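Local coordinates for In2-1 family protein, glutathione transferase lambda3 (Populus trichocarpa, PDB 4PQI) that binds glutathione and, as a monomeric Lambda-class glutathione transferase, probably acts as a thiol transferase in poplar, at residues Lys102-Glu105 against Ser106-Gly110; Glu219-Lys222 against Gln223-Asp227. One frame throughout, in Å; residues are numbered along the deposited sequence.

Both contacts are local ones at the C-terminal ends of helices, and they come in series along the chain: 102-110 closes helix 97-107, which follows strand 92-95 of the thioredoxin-like domain, whereas 219-227 joins the short helix 219-222 to the final helix 228-239. Their centres lie 20 Å apart and their nearest atoms about 11 Å, so they do not touch. Helix 42-54 is common ground, since Leu104 of contact 1 and Tyr221 and Thr224 of contact 2 all pack on it. One contact thus ends the last helix of the thioredoxin-like domain, and the other brings part of the helical domain against that domain.

Contact 1. Residues Lys102-Glu105 against Ser106-Gly110; sequences KYLE and SNFEG
Phe108 turns the edge of its ring to the face of Tyr103 while a methyl of Leu104 covers one face of the Phe108 ring, at the C-terminal end of helix 97-107, the last helix of the thioredoxin-like domain in this glutathione transferase fold. The two aromatic rings form a T-shaped pair, planes 81° apart and centroids separated by 5.6 Å. The touching atom, Phe108 CE2, comes in near the rim of the Tyr103 ring, 3.9 Å from Tyr103 CE2.

Leu104 uses a single branch: its CD2 methyl sits almost over the centre of the Phe108 ring, 3.7 Å from the centroid, as a CH-pi contact. A branched aliphatic suits this buried place, since the same side chain also packs on Val47 and Thr50 of helix 42-54. Phe108, where the chain departs from the helix, keeps CG beside its own N (chi1 -73°), and this folds the ring back over the last turn. A flat ring suits the position because it can offer a face to Leu104 and an edge to Tyr103 at once. It also meets the ring of His89.

The last helical bonds, Ser106 N to Lys102 O and Asn107 N to Tyr103 O, are clearly bent, and Phe108 N to Leu104 O is weak. Glu105 points its carboxylate to a salt bridge with Lys54 and to the N-H of Leu113, binding the helix end to the chain that follows. CG of Tyr103 stands anti to the backbone N (chi1 -179°), which lays the ring alongside the next turn, where Asn107 CG approaches it obliquely at 3.7 Å from Tyr103 CE1.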
loop_
_atom_site.group_PDB
_atom_site.type_symbol
_atom_site.label_atom_id
_atom_site.label_comp_id
_atom_site.label_asym_id
_atom_site.label_seq_id
_atom_site.Cartn_x
_atom_site.Cartn_y
_atom_site.Cartn_z
ATOM N N LYS A 102 1.676 0.113 10.925
ATOM C CA LYS A 102 2.286 0.592 12.168
ATOM C C LYS A 102 2.405 -0.514 13.196
ATOM O O LYS A 102 3.386 -0.577 13.941
ATOM C CB LYS A 102 1.468 1.739 12.739
ATOM C CG LYS A 102 1.858 3.085 12.177
ATOM C CD LYS A 102 0.723 4.064 12.366
ATOM C CE LYS A 102 1.146 5.476 12.009
ATOM N NZ LYS A 102 -0.042 6.385 11.938
ATOM N N TYR A 103 1.408 -1.392 13.216
ATOM C CA TYR A 103 1.342 -2.484 14.193
ATOM C C TYR A 103 2.350 -3.600 13.884
ATOM O O TYR A 103 2.999 -4.149 14.800
ATOM C CB TYR A 103 -0.088 -3.022 14.230
ATOM C CG TYR A 103 -0.355 -4.147 15.210
ATOM C CD1 TYR A 103 0.020 -4.048 16.549
ATOM C CD2 TYR A 103 -1.024 -5.289 14.801
ATOM C CE1 TYR A 103 -0.253 -5.082 17.444
ATOM C CE2 TYR A 103 -1.308 -6.309 15.683
ATOM C CZ TYR A 103 -0.921 -6.205 16.998
ATOM O OH TYR A 103 -1.204 -7.248 17.865
ATOM N N LEU A 104 2.476 -3.938 12.598
ATOM C CA LEU A 104 3.527 -4.850 12.163
ATOM C C LEU A 104 4.887 -4.299 12.582
ATOM O O LEU A 104 5.698 -5.029 13.147
ATOM C CB LEU A 104 3.478 -5.088 10.653
ATOM C CG LEU A 104 2.260 -5.867 10.124
ATOM C CD1 LEU A 104 2.500 -6.416 8.698
ATOM C CD2 LEU A 104 1.897 -6.987 11.087
ATOM N N GLU A 105 5.127 -3.015 12.318
ATOM C CA GLU A 105 6.401 -2.389 12.697
ATOM C C GLU A 105 6.677 -2.310 14.212
ATOM O O GLU A 105 7.829 -2.442 14.640
ATOM C CB GLU A 105 6.560 -1.014 12.034
ATOM C CG GLU A 105 7.773 -0.174 12.516
ATOM C CD GLU A 105 9.149 -0.757 12.129
ATOM O OE1 GLU A 105 9.217 -1.643 11.240
ATOM O OE2 GLU A 105 10.167 -0.306 12.712
ATOM N N SER A 106 5.648 -2.086 15.025
ATOM C CA SER A 106 5.864 -1.937 16.468
ATOM C C SER A 106 5.912 -3.269 17.235
ATOM O O SER A 106 6.541 -3.362 18.297
ATOM C CB SER A 106 4.791 -1.037 17.087
ATOM O OG SER A 106 3.509 -1.627 16.930
ATOM N N ASN A 107 5.269 -4.300 16.695
ATOM C CA ASN A 107 4.997 -5.499 17.483
ATOM C C ASN A 107 5.416 -6.837 16.873
ATOM O O ASN A 107 5.180 -7.881 17.469
ATOM C CB ASN A 107 3.511 -5.551 17.836
ATOM C CG ASN A 107 3.142 -4.557 18.912
ATOM O OD1 ASN A 107 3.180 -3.346 18.694
ATOM N ND2 ASN A 107 2.783 -5.064 20.082
ATOM N N PHE A 108 6.024 -6.811 15.693
ATOM C CA PHE A 108 6.434 -8.047 15.033
ATOM C C PHE A 108 7.932 -8.030 14.765
ATOM O O PHE A 108 8.579 -6.971 14.800
ATOM C CB PHE A 108 5.665 -8.250 13.720
ATOM C CG PHE A 108 4.223 -8.645 13.905
ATOM C CD1 PHE A 108 3.770 -9.886 13.474
ATOM C CD2 PHE A 108 3.313 -7.776 14.503
ATOM C CE1 PHE A 108 2.441 -10.251 13.634
ATOM C CE2 PHE A 108 1.976 -8.134 14.669
ATOM C CZ PHE A 108 1.540 -9.374 14.232
ATOM N N GLU A 109 8.488 -9.201 14.493
ATOM C CA GLU A 109 9.916 -9.284 14.192
ATOM C C GLU A 109 10.215 -8.761 12.794
ATOM O O GLU A 109 9.310 -8.589 11.986
ATOM C CB GLU A 109 10.406 -10.723 14.313
ATOM C CG GLU A 109 10.109 -11.352 15.656
ATOM C CD GLU A 109 10.775 -12.700 15.823
ATOM O OE1 GLU A 109 11.346 -12.949 16.910
ATOM O OE2 GLU A 109 10.722 -13.509 14.866
ATOM N N GLY A 110 11.492 -8.522 12.515
ATOM C CA GLY A 110 11.925 -8.139 11.186
ATOM C C GLY A 110 12.638 -6.801 11.204
ATOM O O GLY A 110 12.580 -6.094 12.209
#

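Contact 2. Residues Glu219-Lys222 against Gln223-Asp227; sequences EAYK and QTKTD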
loop_
_atom_site.group_PDB
_atom_site.type_symbol
_atom_site.label_atom_id
_atom_site.label_comp_id
_atom_site.label_asym_id
_atom_site.label_seq_id
_atom_site.Cartn_x
_atom_site.Cartn_y
_atom_site.Cartn_z
ATOM N N GLU A 219 12.182 -6.068 -3.908
ATOM C CA GLU A 219 11.443 -7.304 -4.168
ATOM C C GLU A 219 10.133 -7.392 -3.381
ATOM O O GLU A 219 9.121 -7.852 -3.908
ATOM C CB GLU A 219 12.311 -8.522 -3.847
ATOM C CG GLU A 219 13.533 -8.670 -4.737
ATOM C CD GLU A 219 13.164 -8.823 -6.201
ATOM O OE1 GLU A 219 12.057 -9.331 -6.490
ATOM O OE2 GLU A 219 13.976 -8.426 -7.065
ATOM N N ALA A 220 10.160 -6.955 -2.127
ATOM C CA ALA A 220 8.970 -7.001 -1.284
ATOM C C ALA A 220 7.807 -6.276 -1.965
ATOM O O ALA A 220 6.665 -6.731 -1.914
ATOM C CB ALA A 220 9.263 -6.384 0.071
ATOM N N TYR A 221 8.112 -5.155 -2.615
ATOM C CA TYR A 221 7.093 -4.409 -3.341
ATOM C C TYR A 221 6.714 -5.047 -4.679
ATOM O O TYR A 221 5.531 -5.175 -4.969
ATOM C CB TYR A 221 7.521 -2.960 -3.567
ATOM C CG TYR A 221 6.622 -2.199 -4.528
ATOM C CD1 TYR A 221 5.268 -2.022 -4.256
ATOM C CD2 TYR A 221 7.131 -1.656 -5.702
ATOM C CE1 TYR A 221 4.446 -1.321 -5.126
ATOM C CE2 TYR A 221 6.322 -0.967 -6.578
ATOM C CZ TYR A 221 4.977 -0.798 -6.281
ATOM O OH TYR A 221 4.174 -0.106 -7.159
ATOM N N LYS A 222 7.713 -5.423 -5.487
ATOM C CA LYS A 222 7.467 -5.922 -6.840
ATOM C C LYS A 222 6.511 -7.105 -6.846
ATOM O O LYS A 222 5.630 -7.185 -7.702
ATOM C CB LYS A 222 8.780 -6.300 -7.542
ATOM C CG LYS A 222 9.635 -5.107 -7.944
ATOM C CD LYS A 222 10.788 -5.524 -8.854
ATOM C CE LYS A 222 11.781 -6.385 -8.110
ATOM N NZ LYS A 222 12.999 -6.685 -8.912
ATOM N N GLN A 223 6.691 -8.003 -5.875
ATOM C CA GLN A 223 5.826 -9.160 -5.657
ATOM C C GLN A 223 4.334 -8.837 -5.498
ATOM O O GLN A 223 3.504 -9.726 -5.640
ATOM C CB GLN A 223 6.295 -9.933 -4.415
ATOM C CG GLN A 223 7.668 -10.540 -4.547
ATOM C CD GLN A 223 8.076 -11.338 -3.332
ATOM O OE1 GLN A 223 7.252 -11.642 -2.466
ATOM N NE2 GLN A 223 9.362 -11.684 -3.256
ATOM N N THR A 224 3.995 -7.584 -5.190
ATOM C CA THR A 224 2.612 -7.244 -4.839
ATOM C C THR A 224 1.899 -6.412 -5.906
ATOM O O THR A 224 0.709 -6.101 -5.774
ATOM C CB THR A 224 2.560 -6.437 -3.536
ATOM O OG1 THR A 224 3.096 -5.141 -3.784
ATOM C CG2 THR A 224 3.366 -7.126 -2.448
ATOM N N LYS A 225 2.629 -6.059 -6.962
ATOM C CA LYS A 225 2.106 -5.171 -8.001
ATOM C C LYS A 225 0.926 -5.744 -8.793
ATOM O O LYS A 225 0.897 -6.925 -9.136
ATOM C CB LYS A 225 3.227 -4.717 -8.947
ATOM C CG LYS A 225 4.122 -3.656 -8.317
ATOM C CD LYS A 225 5.242 -3.198 -9.245
ATOM C CE LYS A 225 4.761 -2.142 -10.215
ATOM N NZ LYS A 225 5.898 -1.565 -10.978
ATOM N N THR A 226 -0.027 -4.865 -9.094
ATOM C CA THR A 226 -1.290 -5.219 -9.731
ATOM C C THR A 226 -1.179 -5.193 -11.262
ATOM O O THR A 226 -0.261 -4.587 -11.819
ATOM C CB THR A 226 -2.419 -4.261 -9.241
ATOM O OG1 THR A 226 -3.708 -4.834 -9.499
ATOM C CG2 THR A 226 -2.307 -2.886 -9.901
ATOM N N ASP A 227 -2.114 -5.859 -11.933
ATOM C CA ASP A 227 -2.143 -5.916 -13.397
ATOM C C ASP A 227 -2.517 -4.553 -13.991
ATOM O O ASP A 227 -3.631 -4.063 -13.765
ATOM C CB ASP A 227 -3.155 -6.973 -13.840
ATOM C CG ASP A 227 -3.023 -7.344 -15.304
ATOM O OD1 ASP A 227 -3.124 -8.554 -15.605
ATOM O OD2 ASP A 227 -2.827 -6.441 -16.151
HETATM O O HOH W 1 5.133 1.311 -9.378
#
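Tyr221 O is gripped twice by Thr224. Thr224 OG1 donates to it over 2.7 Å, in the carbonyl plane on a lone pair, while Thr224 N, 2.9 Å from Tyr221 O, comes from above that plane. Threonine suits this place because its OG1, set between its own N and carbonyl carbon (chi1 70°), reaches back to the last helical turn and also accepts a hydrogen bond from Gln45. Gln223 N keeps a nearly straight helical bond to Glu219 O (173°), and Lys225 N reaches Lys222 O over 3.3 Å to close a type I beta turn. The chain thereby leaves helix 219-222 in the all-helical domain and heads for helix 228-239, with Asp227 at the N-cap.

Among the apolar contacts, the stem of Lys225 lies across one face of the Tyr221 ring: CG makes a CH-pi contact, and Lys225 CD comes to 3.6 Å from Tyr221 CE2. Lysine covers the ring with methylenes while its ammonium extends to Asn216. Tyrosine packs on Ile49 and Ile183, between helices 42-54 and 177-197, and its hydroxyl bonds Glu187 OE1. Without the phenol ring, as with an alanine here, the lysine stem would probably lose its support and Glu187 OE1 its hydroxyl partner.

As for charge and water, Glu219 OE2 and Lys222 NZ form a salt bridge of 2.7 Å. A water donates to Tyr221 OH and accepts a weak bond from Lys225 NZ.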